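Transcriptional regulator, LacI family (Lactobacillus brevis, PDB 3JY6) probably regulates transcription by binding DNA as a LacI-family regulator, with a domain of the periplasmic-binding-protein fold. Local coordinates at residues I10-A15 against G40-A45; P101-D106 against M261-K266; Y163-V168 against L193-P198. All coordinates share one frame; numbering follows the deposited sequence.

Contact 1: residues I10-A15 against G40-A45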
loop_
_atom_site.group_PDB
_atom_site.type_symbol
_atom_site.label_atom_id
_atom_site.label_comp_id
_atom_site.label_asym_id
_atom_site.label_seq_id
_atom_site.Cartn_x
_atom_site.Cartn_y
_atom_site.Cartn_z
ATOM N N ILE A 10 20.135 2.571 6.433
ATOM C CA ILE A 10 19.412 1.961 7.542
ATOM C C ILE A 10 18.400 0.992 6.949
ATOM O O ILE A 10 17.570 1.375 6.121
ATOM C CB ILE A 10 18.665 3.021 8.384
ATOM C CG1 ILE A 10 19.672 4.027 8.946
ATOM C CG2 ILE A 10 17.892 2.345 9.530
ATOM C CD1 ILE A 10 20.771 3.393 9.808
ATOM N N ALA A 11 18.470 -0.267 7.358
ATOM C CA ALA A 11 17.542 -1.267 6.854
ATOM C C ALA A 11 16.235 -1.216 7.623
ATOM O O ALA A 11 16.216 -1.129 8.845
ATOM C CB ALA A 11 18.148 -2.679 6.961
ATOM N N VAL A 12 15.127 -1.270 6.898
ATOM C CA VAL A 12 13.831 -1.269 7.546
ATOM C C VAL A 12 13.115 -2.525 7.056
ATOM O O VAL A 12 12.854 -2.664 5.868
ATOM C CB VAL A 12 13.030 -0.016 7.169
ATOM C CG1 VAL A 12 11.737 0.022 7.965
ATOM C CG2 VAL A 12 13.875 1.253 7.436
ATOM N N ILE A 13 12.830 -3.457 7.956
ATOM C CA ILE A 13 12.137 -4.676 7.536
ATOM C C ILE A 13 10.696 -4.640 8.026
ATOM O O ILE A 13 10.453 -4.628 9.230
ATOM C CB ILE A 13 12.807 -5.964 8.105
ATOM C CG1 ILE A 13 14.238 -6.106 7.589
ATOM C CG2 ILE A 13 12.042 -7.195 7.650
ATOM C CD1 ILE A 13 14.946 -7.399 8.095
ATOM N N VAL A 14 9.741 -4.614 7.099
ATOM C CA VAL A 14 8.335 -4.607 7.502
ATOM C C VAL A 14 7.722 -5.990 7.309
ATOM O O VAL A 14 8.216 -6.796 6.521
ATOM C CB VAL A 14 7.511 -3.556 6.716
ATOM C CG1 VAL A 14 8.129 -2.190 6.923
ATOM C CG2 VAL A 14 7.461 -3.905 5.231
ATOM N N ALA A 15 6.657 -6.262 8.054
ATOM C CA ALA A 15 5.965 -7.539 7.981
ATOM C C ALA A 15 5.469 -7.834 6.569
ATOM O O ALA A 15 5.645 -8.932 6.056
ATOM C CB ALA A 15 4.789 -7.546 8.989
ATOM N N GLY A 40 16.815 5.458 4.403
ATOM C CA GLY A 40 16.049 4.277 4.745
ATOM C C GLY A 40 15.964 3.370 3.530
ATOM O O GLY A 40 15.826 3.834 2.395
ATOM N N VAL A 41 16.071 2.072 3.770
ATOM C CA VAL A 41 15.999 1.073 2.725
ATOM C C VAL A 41 14.898 0.111 3.168
ATOM O O VAL A 41 14.953 -0.414 4.281
ATOM C CB VAL A 41 17.329 0.308 2.618
ATOM C CG1 VAL A 41 17.191 -0.810 1.622
ATOM C CG2 VAL A 41 18.470 1.266 2.213
ATOM N N LEU A 42 13.920 -0.138 2.299
ATOM C CA LEU A 42 12.806 -1.009 2.656
ATOM C C LEU A 42 12.938 -2.464 2.219
ATOM O O LEU A 42 13.228 -2.769 1.054
ATOM C CB LEU A 42 11.493 -0.418 2.124
ATOM C CG LEU A 42 10.156 -1.062 2.534
ATOM C CD1 LEU A 42 10.029 -1.172 4.055
ATOM C CD2 LEU A 42 9.016 -0.183 2.002
ATOM N N PHE A 43 12.724 -3.357 3.179
ATOM C CA PHE A 43 12.795 -4.792 2.949
ATOM C C PHE A 43 11.415 -5.348 3.290
ATOM O O PHE A 43 10.807 -4.947 4.289
ATOM C CB PHE A 43 13.842 -5.438 3.872
ATOM C CG PHE A 43 15.270 -5.126 3.497
ATOM C CD1 PHE A 43 15.974 -5.955 2.629
ATOM C CD2 PHE A 43 15.900 -3.987 3.994
ATOM C CE1 PHE A 43 17.290 -5.653 2.255
ATOM C CE2 PHE A 43 17.209 -3.676 3.627
ATOM C CZ PHE A 43 17.905 -4.512 2.754
ATOM N N ASP A 44 10.947 -6.287 2.472
ATOM C CA ASP A 44 9.635 -6.904 2.642
ATOM C C ASP A 44 9.743 -8.353 3.149
ATOM O O ASP A 44 10.201 -9.238 2.437
ATOM C CB ASP A 44 8.897 -6.836 1.292
ATOM C CG ASP A 44 7.577 -7.580 1.285
ATOM O OD1 ASP A 44 6.851 -7.565 2.305
ATOM O OD2 ASP A 44 7.260 -8.168 0.225
ATOM N N ALA A 45 9.327 -8.585 4.389
ATOM C CA ALA A 45 9.374 -9.930 4.960
ATOM C C ALA A 45 8.326 -10.821 4.275
ATOM O O ALA A 45 8.394 -12.054 4.345
ATOM C CB ALA A 45 9.142 -9.872 6.459
#
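Ile10, Val12 and Val14 of one strand exchange five backbone hydrogen bonds with Val41, Phe43 and Ala45 of its neighbour, giving a five-rung parallel ladder. Val12 is gripped twice: its N donates to Val41 O at 2.8 Å, and its O accepts from Phe43 N at 2.8 Å. The last rung, Ala45 N to Val14 O at 3.0 Å, carries the pairing one residue beyond strand 39-44.

On one face, the Phe43 ring leans back toward Ala11, of the Ala11-Val41 pair. With CG anti to the carbonyl carbon (chi1 -72°), CE2 of Phe43 comes within 3.6 Å of Ala11 CB. Val12 O lies at the ring edge, near its plane, while Ile13 CG1 rests 3.8 Å from Phe43 CB. Ala45 CB, near Ile13 CG2, extends this apolar row. The other face depends on a leucine branch: Leu42 CD1 meets Val14 CG1 at 3.6 Å, the two side chains crossing at about a right angle.

Helices cover both faces of the sheet. Helix 49-60 packs Ile59 on Ala11, Ile13 and Phe43, whereas helix 20-34 brings Ile29 onto Val12 and Phe26 onto Leu42. Asp44 turns its carboxylate to other partners: OD1 accepts from Ile17 N, and OD2 forms a salt bridge with Lys27 of the second subunit. Val41 and Leu42 also pack on their own counterparts in that subunit, so the outer strand of the sheet contributes to the dimer interface.

Strand 9-14, helix 20-34 and strand 39-44 form a classical beta-alpha-beta crossover, the opening unit of the Rossmann-like N-terminal subdomain found in type I periplasmic binding proteins and LacI-family regulators.

Contact 2: residues P101-D106 against M261-K266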
loop_
_atom_site.group_PDB
_atom_site.type_symbol
_atom_site.label_atom_id
_atom_site.label_comp_id
_atom_site.label_asym_id
_atom_site.label_seq_id
_atom_site.Cartn_x
_atom_site.Cartn_y
_atom_site.Cartn_z
ATOM N N PRO A 101 15.444 -0.654 22.127
ATOM C CA PRO A 101 14.324 0.278 22.321
ATOM C C PRO A 101 13.144 -0.081 21.418
ATOM O O PRO A 101 13.337 -0.636 20.333
ATOM C CB PRO A 101 14.924 1.635 21.942
ATOM C CG PRO A 101 16.426 1.447 22.127
ATOM C CD PRO A 101 16.648 0.044 21.630
ATOM N N GLN A 102 11.932 0.245 21.855
ATOM C CA GLN A 102 10.736 -0.046 21.068
ATOM C C GLN A 102 9.770 1.115 20.944
ATOM O O GLN A 102 9.656 1.949 21.834
ATOM C CB GLN A 102 9.924 -1.169 21.683
ATOM C CG GLN A 102 10.544 -2.521 21.753
ATOM C CD GLN A 102 9.645 -3.427 22.540
ATOM O OE1 GLN A 102 9.487 -3.258 23.757
ATOM N NE2 GLN A 102 9.011 -4.373 21.855
ATOM N N VAL A 103 9.037 1.111 19.838
ATOM C CA VAL A 103 8.017 2.102 19.561
ATOM C C VAL A 103 6.741 1.289 19.368
ATOM O O VAL A 103 6.631 0.472 18.444
ATOM C CB VAL A 103 8.341 2.910 18.284
ATOM C CG1 VAL A 103 7.208 3.923 17.997
ATOM C CG2 VAL A 103 9.670 3.639 18.466
ATOM N N VAL A 104 5.775 1.502 20.253
ATOM C CA VAL A 104 4.532 0.761 20.183
ATOM C C VAL A 104 3.287 1.621 20.388
ATOM O O VAL A 104 3.361 2.794 20.763
ATOM C CB VAL A 104 4.500 -0.362 21.256
ATOM C CG1 VAL A 104 5.744 -1.228 21.167
ATOM C CG2 VAL A 104 4.381 0.255 22.648
ATOM N N THR A 105 2.144 0.989 20.162
ATOM C CA THR A 105 0.830 1.605 20.330
ATOM C C THR A 105 0.249 1.084 21.652
ATOM O O THR A 105 0.571 -0.020 22.086
ATOM C CB THR A 105 -0.140 1.176 19.189
ATOM O OG1 THR A 105 0.401 1.560 17.921
ATOM C CG2 THR A 105 -1.512 1.808 19.378
ATOM N N ASP A 106 -0.601 1.882 22.289
ATOM C CA ASP A 106 -1.256 1.474 23.536
ATOM C C ASP A 106 -2.431 0.608 23.079
ATOM O O ASP A 106 -3.586 1.011 23.182
ATOM C CB ASP A 106 -1.773 2.706 24.279
ATOM C CG ASP A 106 -2.726 3.540 23.428
ATOM O OD1 ASP A 106 -2.379 3.849 22.263
ATOM O OD2 ASP A 106 -3.820 3.883 23.922
ATOM N N MET A 261 8.420 3.309 23.816
ATOM C CA MET A 261 7.903 4.649 23.631
ATOM C C MET A 261 6.500 4.407 23.113
ATOM O O MET A 261 6.315 3.780 22.064
ATOM C CB MET A 261 8.724 5.418 22.594
ATOM C CG MET A 261 8.083 6.706 22.118
ATOM S SD MET A 261 9.183 7.575 20.992
ATOM C CE MET A 261 8.757 9.305 21.378
ATOM N N VAL A 262 5.517 4.886 23.865
ATOM C CA VAL A 262 4.136 4.687 23.487
ATOM C C VAL A 262 3.551 5.839 22.690
ATOM O O VAL A 262 3.539 6.983 23.143
ATOM C CB VAL A 262 3.257 4.420 24.736
ATOM C CG1 VAL A 262 3.339 5.587 25.672
ATOM C CG2 VAL A 262 1.816 4.157 24.333
ATOM N N ILE A 263 3.086 5.514 21.485
ATOM C CA ILE A 263 2.446 6.473 20.602
ATOM C C ILE A 263 0.965 6.110 20.688
ATOM O O ILE A 263 0.516 5.153 20.064
ATOM C CB ILE A 263 2.932 6.314 19.145
ATOM C CG1 ILE A 263 4.442 6.584 19.057
ATOM C CG2 ILE A 263 2.152 7.257 18.237
ATOM C CD1 ILE A 263 4.852 7.988 19.420
ATOM N N PRO A 264 0.189 6.851 21.489
ATOM C CA PRO A 264 -1.240 6.560 21.623
ATOM C C PRO A 264 -2.028 6.615 20.316
ATOM O O PRO A 264 -1.872 7.533 19.509
ATOM C CB PRO A 264 -1.707 7.607 22.622
ATOM C CG PRO A 264 -0.780 8.753 22.356
ATOM C CD PRO A 264 0.543 8.066 22.241
ATOM N N ALA A 265 -2.859 5.604 20.103
ATOM C CA ALA A 265 -3.686 5.565 18.911
ATOM C C ALA A 265 -4.791 6.587 19.132
ATOM O O ALA A 265 -5.071 6.978 20.269
ATOM C CB ALA A 265 -4.290 4.174 18.724
ATOM N N LYS A 266 -5.414 7.021 18.046
ATOM C CA LYS A 266 -6.496 7.979 18.143
ATOM C C LYS A 266 -7.780 7.449 17.511
ATOM O O LYS A 266 -7.787 6.977 16.371
ATOM C CB LYS A 266 -6.102 9.299 17.469
ATOM C CG LYS A 266 -4.841 9.951 18.028
ATOM C CD LYS A 266 -4.869 10.036 19.563
ATOM C CE LYS A 266 -3.673 10.807 20.114
ATOM N NZ LYS A 266 -2.358 10.305 19.603
#
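Met261 uses both of its backbone polar atoms against the partner strand: its N donates to Gln102 O at 2.7 Å, and its O accepts Val104 N at 3.0 Å. A third main-chain bond, from Ile263 N to Val104 O at 2.8 Å, is almost straight, with an N-H...O angle of 175°. Weaker CA-H...O contacts fill in between these bonds, among them Val262 CA to Val104 O and Thr105 CA to Ile263 O, the latter showing that the two chains still run side by side past the regular pairing.

Beyond the strands a side chain takes over from the backbone. The Asp106 carboxylate receives Ala265 N on OD1 at 2.8 Å, through the syn lone pair of that oxygen. Its CG lies between the backbone N and the carbonyl carbon (chi1 57°), which swings OD1 across to Pro264 and Ala265. Although Asp106 occupies the N-cap position of helix 107-119, its side chain makes no capping bond, and its buried N has no partner in the model.

Apolar contacts are sparse. Val103 CG1 approaches Ile263 CG1 at 4.0 Å, on the face covered by Ile246 and Ser242 of helix 236-251. Farther along, Thr105 CG2 reaches Ala265 CB at 3.7 Å, while Thr105 OG1 is hydrogen-bonded to Gln234. Val262 CG2 lies 3.9 Å from Asp106 CB, on the face opposite Val103 and Ile263.

The paired chains leave the six-stranded sheet together: 101-106 enters helix 107-119, and segment 261-266 leads into strand 266-268, which pairs antiparallel with strand 231-233. Such adjacent crossover segments are consistent with the hinge that joins the two subdomains in the periplasmic-binding-protein fold of LacI-family regulators.

Contact 3: residues Y163-V168 against L193-P198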
loop_
_atom_site.group_PDB
_atom_site.type_symbol
_atom_site.label_atom_id
_atom_site.label_comp_id
_atom_site.label_asym_id
_atom_site.label_seq_id
_atom_site.Cartn_x
_atom_site.Cartn_y
_atom_site.Cartn_z
ATOM N N TYR A 163 -7.727 -18.969 4.065
ATOM C CA TYR A 163 -9.091 -18.607 4.423
ATOM C C TYR A 163 -9.859 -18.388 3.136
ATOM O O TYR A 163 -9.269 -18.054 2.110
ATOM C CB TYR A 163 -9.118 -17.316 5.258
ATOM C CG TYR A 163 -8.762 -16.053 4.489
ATOM C CD1 TYR A 163 -7.433 -15.666 4.321
ATOM C CD2 TYR A 163 -9.756 -15.249 3.929
ATOM C CE1 TYR A 163 -7.101 -14.503 3.615
ATOM C CE2 TYR A 163 -9.440 -14.083 3.221
ATOM C CZ TYR A 163 -8.112 -13.717 3.070
ATOM O OH TYR A 163 -7.803 -12.565 2.387
ATOM N N ASN A 164 -11.171 -18.581 3.177
ATOM C CA ASN A 164 -11.985 -18.368 1.988
ATOM C C ASN A 164 -12.754 -17.079 2.215
ATOM O O ASN A 164 -13.165 -16.801 3.343
ATOM C CB ASN A 164 -12.965 -19.520 1.789
ATOM C CG ASN A 164 -13.686 -19.438 0.469
ATOM O OD1 ASN A 164 -13.084 -19.628 -0.590
ATOM N ND2 ASN A 164 -14.980 -19.143 0.517
ATOM N N HIS A 165 -12.952 -16.294 1.160
ATOM C CA HIS A 165 -13.674 -15.031 1.296
ATOM C C HIS A 165 -15.113 -15.187 1.766
ATOM O O HIS A 165 -15.459 -14.736 2.859
ATOM C CB HIS A 165 -13.685 -14.247 -0.015
ATOM C CG HIS A 165 -14.458 -12.966 0.067
ATOM N ND1 HIS A 165 -14.045 -11.896 0.836
ATOM C CD2 HIS A 165 -15.633 -12.594 -0.495
ATOM C CE1 HIS A 165 -14.933 -10.922 0.743
ATOM N NE2 HIS A 165 -15.907 -11.320 -0.059
ATOM N N SER A 166 -15.952 -15.815 0.944
ATOM C CA SER A 166 -17.363 -15.983 1.294
ATOM C C SER A 166 -17.553 -16.798 2.568
ATOM O O SER A 166 -18.572 -16.675 3.237
ATOM C CB SER A 166 -18.138 -16.628 0.140
ATOM O OG SER A 166 -17.761 -17.979 -0.043
ATOM N N GLU A 167 -16.571 -17.629 2.898
ATOM C CA GLU A 167 -16.646 -18.431 4.110
ATOM C C GLU A 167 -16.622 -17.465 5.300
ATOM O O GLU A 167 -17.506 -17.500 6.162
ATOM C CB GLU A 167 -15.455 -19.398 4.176
ATOM C CG GLU A 167 -14.986 -19.776 5.589
ATOM C CD GLU A 167 -15.764 -20.921 6.211
ATOM O OE1 GLU A 167 -17.012 -20.865 6.233
ATOM O OE2 GLU A 167 -15.118 -21.877 6.696
ATOM N N VAL A 168 -15.612 -16.599 5.335
ATOM C CA VAL A 168 -15.471 -15.614 6.409
ATOM C C VAL A 168 -16.654 -14.651 6.392
ATOM O O VAL A 168 -17.223 -14.330 7.432
ATOM C CB VAL A 168 -14.150 -14.822 6.259
ATOM C CG1 VAL A 168 -14.093 -13.668 7.263
ATOM C CG2 VAL A 168 -12.973 -15.761 6.481
ATOM N N LEU A 193 -10.981 -5.066 7.664
ATOM C CA LEU A 193 -11.969 -4.000 7.568
ATOM C C LEU A 193 -12.155 -3.649 6.093
ATOM O O LEU A 193 -13.277 -3.452 5.626
ATOM C CB LEU A 193 -11.499 -2.777 8.381
ATOM C CG LEU A 193 -12.469 -1.619 8.636
ATOM C CD1 LEU A 193 -12.089 -0.914 9.923
ATOM C CD2 LEU A 193 -12.448 -0.644 7.459
ATOM N N LEU A 194 -11.050 -3.620 5.351
ATOM C CA LEU A 194 -11.084 -3.268 3.935
ATOM C C LEU A 194 -11.701 -4.343 3.061
ATOM O O LEU A 194 -12.340 -4.037 2.069
ATOM C CB LEU A 194 -9.666 -2.970 3.412
ATOM C CG LEU A 194 -8.845 -1.869 4.086
ATOM C CD1 LEU A 194 -7.428 -1.895 3.551
ATOM C CD2 LEU A 194 -9.485 -0.514 3.838
ATOM N N GLU A 195 -11.519 -5.602 3.435
ATOM C CA GLU A 195 -12.047 -6.692 2.636
ATOM C C GLU A 195 -13.513 -7.044 2.875
ATOM O O GLU A 195 -14.250 -7.294 1.916
ATOM C CB GLU A 195 -11.193 -7.952 2.841
ATOM C CG GLU A 195 -11.496 -9.066 1.846
ATOM C CD GLU A 195 -10.667 -10.307 2.079
ATOM O OE1 GLU A 195 -9.505 -10.181 2.523
ATOM O OE2 GLU A 195 -11.175 -11.414 1.802
ATOM N N PHE A 196 -13.944 -7.037 4.135
ATOM C CA PHE A 196 -15.309 -7.443 4.471
ATOM C C PHE A 196 -16.367 -6.411 4.842
ATOM O O PHE A 196 -17.551 -6.735 4.817
ATOM C CB PHE A 196 -15.248 -8.501 5.580
ATOM C CG PHE A 196 -14.465 -9.731 5.198
ATOM C CD1 PHE A 196 -15.038 -10.717 4.397
ATOM C CD2 PHE A 196 -13.145 -9.892 5.612
ATOM C CE1 PHE A 196 -14.308 -11.849 4.011
ATOM C CE2 PHE A 196 -12.402 -11.025 5.229
ATOM C CZ PHE A 196 -12.987 -12.003 4.427
ATOM N N PHE A 197 -15.973 -5.187 5.176
ATOM C CA PHE A 197 -16.958 -4.175 5.573
ATOM C C PHE A 197 -17.684 -3.411 4.456
ATOM O O PHE A 197 -18.861 -3.057 4.610
ATOM C CB PHE A 197 -16.319 -3.165 6.544
ATOM C CG PHE A 197 -16.028 -3.719 7.925
ATOM C CD1 PHE A 197 -16.154 -5.085 8.207
ATOM C CD2 PHE A 197 -15.612 -2.868 8.945
ATOM C CE1 PHE A 197 -15.867 -5.591 9.487
ATOM C CE2 PHE A 197 -15.323 -3.357 10.224
ATOM C CZ PHE A 197 -15.451 -4.726 10.497
ATOM N N PRO A 198 -17.000 -3.120 3.333
ATOM C CA PRO A 198 -17.672 -2.387 2.249
ATOM C C PRO A 198 -19.000 -2.969 1.751
ATOM O O PRO A 198 -19.962 -2.228 1.552
ATOM C CB PRO A 198 -16.607 -2.337 1.160
ATOM C CG PRO A 198 -15.362 -2.145 1.959
ATOM C CD PRO A 198 -15.541 -3.164 3.094
#
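Phe196 is packed tightly against Val168, whose CG1 stands over one face of the ring, 3.7 Å from its centroid in a CH-pi contact. The side chains cross at about a right angle, and Glu195 CG, from the same helix as the ring, lies above the opposite face, displaced toward its rim, so the phenyl group has a neighbour on either side. Tyr163 CE2 comes to the edge of the same ring, 4.3 Å from Phe196 CZ. The His165 and Phe196 rings are nearly parallel, planes at 12°, yet so far displaced that little of one lies above the other, even though His165 ND1 reaches to 3.2 Å from Phe196 CE1.

These residues join the N-terminal turn of helix 165-177 to the C-terminal part of helix 190-196. The two helices are successive in the Rossmann-like C-terminal subdomain, strand 183-187 running between them in the chain, and Val158 of strand 152-158 backs both Tyr163 and Val168.

The looser, partly exposed side is polar. There the Glu195 carboxylate bridges two donors, Tyr163 OH to OE1 at 2.9 Å and His165 ND1 to OE2 at 3.1 Å, the first on a syn lone pair and the second on an anti one. An extended side chain, with CG anti to the backbone N (chi1 -169°), carries the carboxylate out to them. An alanine at Glu195 is likely to leave both the Tyr163 hydroxyl and the His165 ring without this acceptor, and the imidazole freer to turn. Arg224 of the second subunit packs on His165 and Glu195 on this side.

Overall arrangement
Contacts 1 and 2 belong to the same six-stranded parallel sheet. Contact 1 joins strands 9-14 and 39-44 at one border, and contact 2 joins strands 102-104 and 260-262 at the other, their centres 19 Å apart. Contact 3 lies with the four-stranded sheet, its centre 28 Å from each of the others. Contact 1 closes first along the chain; contact 3 then forms between 101-106 and 261-266. In contact 2 the chain leaves the six-stranded sheet twice, side by side and in similar directions; it comes back between strand 231-233 and helix 236-251. Contacts 1 and 3 both touch the second subunit, so each subdomain takes part in the dimer, with contact 2 probably part of the connection between them.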